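Local coordinates for protein 3-deoxy-D-manno-octulosonate 8-phosphate phosphatase KdsC (Haemophilus influenzae Rd, PDB 1K1E) that hydrolyses 3-deoxy-D-manno-octulosonate 8-phosphate to 3-deoxy-D-manno-octulosonate and inorganic phosphate, a magnesium-dependent step of lipopolysaccharide biosynthesis, at residues L42-L47 and I52-L57; M151-L156 and S163-A168. All coordinates share one frame; numbering follows the deposited sequence.

In the fold
The two contacts illustrate how an α/β fold is layered outward from its sheet. Contact 1 comes first along the chain and sets helix 38-49 on strand 53-58 of the parallel sheet; contact 2 follows near the C-terminus, where helix 147-158 meets the short helix 163-166. Their centres lie about 13 Å apart, and helices 38-49 and 147-158 touch each other: L47 CG packs on S152 CB at 3.7 Å. The M46 methyl also reaches the 163-166 turn, with M46 CE 3.5 Å from F165 CB. Contact 1 is the more central, while both also touch a second subunit of the homotetramer.

Contact 1: L42-L47 and I52-L57; sequences LGIKML and IQVAVL
L47 turns its CG anti to its own carbonyl carbon (chi1 -67°), and V54 sends CG2 the corresponding way, beside its backbone N, so that a leucine branch and a valine methyl meet. L47 CD1 lies 3.7 Å from V54 CG2, and V54 CG2 also rests against L47 CB; the two side chains cross at about a right angle. The other leucine branch serves a different neighbour: L47 CD2 faces the outer end of I52, 4.0 Å from I52 CD1. One turn back along the helix, I44 adds a looser apolar contact, its CG1 standing 4.3 Å from V54 CG1.

The polar link is made by the backbone. I52 N donates to L47 O over 2.9 Å with an N-H...O angle of 157°. I52 CB also comes within 3.5 Å of L47 O, placing the carbonyl against the base of the isoleucine as well as its amide. This bond closes the short connection from helix 38-49 into strand 53-58, a helix-to-strand step in the Rossmann-like α/β fold of the HAD superfamily. The strand lies between 10-14 and 76-79 in the parallel sheet, and V11 of strand 10-14 touches L47 within this buried interior. K45, on the same helix, probably binds substrate, as in related enzymes; its NZ is hydrogen-bonded to L72 O. On the helix's flank, L42 and M46 pack against D108 and S109 of the second subunit.

Contact 2: M151-L156 and S163-A168; sequences MSDMIL and SVFDTA. With SO4 (sulfate ion), chain P.
D153 lays its carboxylate over one face of the F165 ring: OD2 sits 3.4 Å above the ring plane, offset toward the rim, and D153 OD2 is 3.5 Å from F165 CD2. The planes of the two groups are 31° apart. F165 has CG between its backbone N and carbonyl carbon (chi1 62°), and in this setting CE2 and CZ lie against the D153 backbone, with F165 CE2 3.5 Å from D153 O. The apolar contacts lie beside this: L156 CB meets the ring edge, 4.0 Å from F165 CE2, and L156 CD1 lies 4.3 Å from V164 CG1.

This is helix-to-helix packing, in which the single turn 163-166 closes against helix 147-158 beside M46 of helix 38-49. Polar partners of D153 fix its carboxylate: OD2 forms a salt bridge with R149, and OD1 a hydrogen bond with Y130 of the second subunit, whose ring also meets F165. R149, one turn back on the same helix, probably offsets the charge, while the bond to Y130 ties the carboxylate to the second subunit.

Among bonds within 163-168, T167 OG1 donates to S163 O over 2.8 Å, the donor tilted 18° from the carbonyl plane. T167 is also the N-cap of helix 168-174, its OG1 pairing with G170 N. A sulfate, probably from the crystallisation liquor, sits at this helix start, held by Q169 N and weakly by A168 N, 3.5 Å from sulfate O1.

Contact 1: L42-L47 and I52-L57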
loop_
_atom_site.group_PDB
_atom_site.type_symbol
_atom_site.label_atom_id
_atom_site.label_comp_id
_atom_site.label_asym_id
_atom_site.label_seq_id
_atom_site.Cartn_x
_atom_site.Cartn_y
_atom_site.Cartn_z
ATOM N N LEU A 42 10.023 15.288 -6.650
ATOM C CA LEU A 42 10.473 16.013 -7.823
ATOM C C LEU A 42 9.647 17.305 -8.038
ATOM O O LEU A 42 10.176 18.323 -8.472
ATOM C CB LEU A 42 10.377 15.133 -9.069
ATOM C CG LEU A 42 10.837 15.793 -10.356
ATOM C CD1 LEU A 42 12.299 16.207 -10.144
ATOM C CD2 LEU A 42 10.703 14.871 -11.530
ATOM N N GLY A 43 8.355 17.256 -7.721
ATOM C CA GLY A 43 7.525 18.441 -7.859
ATOM C C GLY A 43 8.043 19.542 -6.923
ATOM O O GLY A 43 8.003 20.759 -7.266
ATOM N N ILE A 44 8.446 19.144 -5.716
ATOM C CA ILE A 44 8.948 20.082 -4.725
ATOM C C ILE A 44 10.199 20.741 -5.282
ATOM O O ILE A 44 10.330 21.967 -5.215
ATOM C CB ILE A 44 9.232 19.322 -3.423
ATOM C CG1 ILE A 44 7.908 19.125 -2.663
ATOM C CG2 ILE A 44 10.182 20.075 -2.538
ATOM C CD1 ILE A 44 8.009 18.009 -1.596
ATOM N N LYS A 45 11.102 19.951 -5.873
ATOM C CA LYS A 45 12.330 20.558 -6.413
ATOM C C LYS A 45 11.989 21.487 -7.583
ATOM O O LYS A 45 12.665 22.502 -7.784
ATOM C CB LYS A 45 13.323 19.508 -6.944
ATOM C CG LYS A 45 13.680 18.422 -5.935
ATOM C CD LYS A 45 14.176 19.051 -4.624
ATOM C CE LYS A 45 15.468 19.887 -4.803
ATOM N NZ LYS A 45 15.794 20.670 -3.550
ATOM N N MET A 46 10.997 21.078 -8.396
ATOM C CA MET A 46 10.629 21.893 -9.549
ATOM C C MET A 46 10.133 23.220 -9.055
ATOM O O MET A 46 10.424 24.256 -9.625
ATOM C CB MET A 46 9.570 21.166 -10.392
ATOM C CG MET A 46 10.171 20.055 -11.165
ATOM S SD MET A 46 8.932 19.029 -11.902
ATOM C CE MET A 46 9.982 18.152 -13.253
ATOM N N LEU A 47 9.358 23.201 -7.978
ATOM C CA LEU A 47 8.880 24.461 -7.485
ATOM C C LEU A 47 9.989 25.390 -7.051
ATOM O O LEU A 47 10.032 26.540 -7.472
ATOM C CB LEU A 47 7.910 24.293 -6.293
ATOM C CG LEU A 47 6.540 23.627 -6.595
ATOM C CD1 LEU A 47 5.689 23.520 -5.321
ATOM C CD2 LEU A 47 5.744 24.481 -7.628
ATOM N N ILE A 52 9.608 29.176 -6.415
ATOM C CA ILE A 52 8.449 29.088 -5.528
ATOM C C ILE A 52 8.913 28.307 -4.315
ATOM O O ILE A 52 9.249 27.105 -4.417
ATOM C CB ILE A 52 7.342 28.357 -6.231
ATOM C CG1 ILE A 52 6.869 29.181 -7.441
ATOM C CG2 ILE A 52 6.252 28.035 -5.187
ATOM C CD1 ILE A 52 5.881 28.385 -8.304
ATOM N N GLN A 53 8.955 28.942 -3.147
ATOM C CA GLN A 53 9.472 28.190 -2.021
ATOM C C GLN A 53 8.491 27.129 -1.544
ATOM O O GLN A 53 7.272 27.247 -1.791
ATOM C CB GLN A 53 9.763 29.147 -0.897
ATOM C CG GLN A 53 10.767 30.233 -1.330
ATOM C CD GLN A 53 10.899 31.300 -0.227
ATOM O OE1 GLN A 53 11.432 31.030 0.845
ATOM N NE2 GLN A 53 10.364 32.473 -0.483
ATOM N N VAL A 54 9.006 26.142 -0.838
ATOM C CA VAL A 54 8.127 25.113 -0.287
ATOM C C VAL A 54 8.371 24.983 1.226
ATOM O O VAL A 54 9.502 24.995 1.680
ATOM C CB VAL A 54 8.341 23.771 -0.982
ATOM C CG1 VAL A 54 7.499 22.704 -0.302
ATOM C CG2 VAL A 54 8.043 23.932 -2.536
ATOM N N ALA A 55 7.302 24.875 2.001
ATOM C CA ALA A 55 7.407 24.683 3.453
ATOM C C ALA A 55 6.553 23.467 3.859
ATOM O O ALA A 55 5.579 23.123 3.159
ATOM C CB ALA A 55 6.925 25.920 4.215
ATOM N N VAL A 56 6.962 22.831 4.960
ATOM C CA VAL A 56 6.261 21.671 5.508
ATOM C C VAL A 56 5.685 22.089 6.857
ATOM O O VAL A 56 6.357 22.738 7.651
ATOM C CB VAL A 56 7.275 20.511 5.688
ATOM C CG1 VAL A 56 6.664 19.361 6.545
ATOM C CG2 VAL A 56 7.750 20.060 4.302
ATOM N N LEU A 57 4.447 21.675 7.130
ATOM C CA LEU A 57 3.772 22.019 8.368
ATOM C C LEU A 57 3.228 20.682 8.875
ATOM O O LEU A 57 2.519 20.019 8.156
ATOM C CB LEU A 57 2.625 22.968 8.045
ATOM C CG LEU A 57 2.240 24.103 8.992
ATOM C CD1 LEU A 57 0.806 24.417 8.728
ATOM C CD2 LEU A 57 2.414 23.753 10.468
#

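Contact 2: M151-L156 and S163-A168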
loop_
_atom_site.group_PDB
_atom_site.type_symbol
_atom_site.label_atom_id
_atom_site.label_comp_id
_atom_site.label_asym_id
_atom_site.label_seq_id
_atom_site.Cartn_x
_atom_site.Cartn_y
_atom_site.Cartn_z
ATOM N N MET A 151 -0.666 19.160 -7.899
ATOM C CA MET A 151 -0.732 20.549 -7.570
ATOM C C MET A 151 0.490 21.301 -8.116
ATOM O O MET A 151 0.349 22.335 -8.780
ATOM C CB MET A 151 -0.816 20.730 -6.033
ATOM C CG MET A 151 -0.849 22.246 -5.613
ATOM S SD MET A 151 -0.529 22.339 -3.832
ATOM C CE MET A 151 1.179 21.513 -3.621
ATOM N N SER A 152 1.712 20.834 -7.841
ATOM C CA SER A 152 2.862 21.621 -8.372
ATOM C C SER A 152 2.833 21.750 -9.875
ATOM O O SER A 152 3.111 22.822 -10.432
ATOM C CB SER A 152 4.221 21.062 -7.925
ATOM O OG SER A 152 4.397 19.720 -8.316
ATOM N N ASP A 153 2.470 20.673 -10.557
ATOM C CA ASP A 153 2.386 20.715 -12.009
ATOM C C ASP A 153 1.378 21.803 -12.406
ATOM O O ASP A 153 1.623 22.552 -13.343
ATOM C CB ASP A 153 1.848 19.401 -12.585
ATOM C CG ASP A 153 2.881 18.299 -12.659
ATOM O OD1 ASP A 153 2.422 17.195 -12.980
ATOM O OD2 ASP A 153 4.099 18.493 -12.457
ATOM N N MET A 154 0.241 21.851 -11.704
ATOM C CA MET A 154 -0.816 22.834 -12.037
ATOM C C MET A 154 -0.311 24.249 -11.851
ATOM O O MET A 154 -0.544 25.133 -12.715
ATOM C CB MET A 154 -2.036 22.677 -11.104
ATOM C CG MET A 154 -2.883 21.467 -11.348
ATOM S SD MET A 154 -4.348 21.534 -10.264
ATOM C CE MET A 154 -4.816 23.192 -10.497
ATOM N N ILE A 155 0.340 24.476 -10.711
ATOM C CA ILE A 155 0.871 25.816 -10.457
ATOM C C ILE A 155 1.909 26.210 -11.527
ATOM O O ILE A 155 1.847 27.295 -12.090
ATOM C CB ILE A 155 1.510 25.896 -9.034
ATOM C CG1 ILE A 155 0.421 25.626 -7.985
ATOM C CG2 ILE A 155 2.175 27.297 -8.844
ATOM C CD1 ILE A 155 0.915 25.504 -6.532
ATOM N N LEU A 156 2.887 25.346 -11.764
ATOM C CA LEU A 156 3.900 25.645 -12.771
ATOM C C LEU A 156 3.325 25.841 -14.163
ATOM O O LEU A 156 3.790 26.701 -14.947
ATOM C CB LEU A 156 4.966 24.549 -12.811
ATOM C CG LEU A 156 5.834 24.505 -11.546
ATOM C CD1 LEU A 156 6.632 23.230 -11.469
ATOM C CD2 LEU A 156 6.770 25.716 -11.535
ATOM N N SER A 163 7.268 23.553 -19.168
ATOM C CA SER A 163 8.358 22.883 -19.881
ATOM C C SER A 163 9.393 22.128 -19.023
ATOM O O SER A 163 10.010 21.198 -19.541
ATOM C CB SER A 163 9.082 23.868 -20.855
ATOM O OG SER A 163 9.929 24.760 -20.154
ATOM N N VAL A 164 9.556 22.473 -17.741
ATOM C CA VAL A 164 10.501 21.770 -16.866
ATOM C C VAL A 164 10.011 20.327 -16.631
ATOM O O VAL A 164 10.800 19.398 -16.400
ATOM C CB VAL A 164 10.644 22.531 -15.487
ATOM C CG1 VAL A 164 9.372 22.331 -14.623
ATOM C CG2 VAL A 164 11.880 22.061 -14.734
ATOM N N PHE A 165 8.699 20.117 -16.696
ATOM C CA PHE A 165 8.253 18.736 -16.485
ATOM C C PHE A 165 7.694 18.079 -17.723
ATOM O O PHE A 165 7.653 16.860 -17.766
ATOM C CB PHE A 165 7.246 18.640 -15.335
ATOM C CG PHE A 165 5.960 19.403 -15.549
ATOM C CD1 PHE A 165 5.012 18.968 -16.455
ATOM C CD2 PHE A 165 5.673 20.528 -14.758
ATOM C CE1 PHE A 165 3.778 19.635 -16.574
ATOM C CE2 PHE A 165 4.415 21.182 -14.893
ATOM C CZ PHE A 165 3.502 20.710 -15.800
ATOM N N ASP A 166 7.261 18.850 -18.715
ATOM C CA ASP A 166 6.696 18.205 -19.886
ATOM C C ASP A 166 7.574 18.075 -21.095
ATOM O O ASP A 166 7.108 17.635 -22.137
ATOM C CB ASP A 166 5.352 18.795 -20.284
ATOM C CG ASP A 166 5.442 20.201 -20.794
ATOM O OD1 ASP A 166 4.384 20.847 -20.826
ATOM O OD2 ASP A 166 6.532 20.659 -21.154
ATOM N N THR A 167 8.833 18.457 -20.954
ATOM C CA THR A 167 9.791 18.255 -22.038
ATOM C C THR A 167 11.146 17.779 -21.562
ATOM O O THR A 167 11.633 18.165 -20.472
ATOM C CB THR A 167 10.033 19.546 -22.933
ATOM O OG1 THR A 167 10.712 20.576 -22.182
ATOM C CG2 THR A 167 8.722 20.033 -23.516
ATOM N N ALA A 168 11.785 16.964 -22.400
ATOM C CA ALA A 168 13.136 16.460 -22.105
ATOM C C ALA A 168 14.109 17.635 -22.033
ATOM O O ALA A 168 14.916 17.718 -21.133
ATOM C CB ALA A 168 13.599 15.464 -23.183
HETATM S S SO4 P . 11.611 17.953 -26.186
HETATM O O1 SO4 P . 10.330 17.721 -25.474
HETATM O O2 SO4 P . 11.448 19.042 -27.222
HETATM O O3 SO4 P . 11.947 16.660 -26.825
HETATM O O4 SO4 P . 12.664 18.377 -25.227
#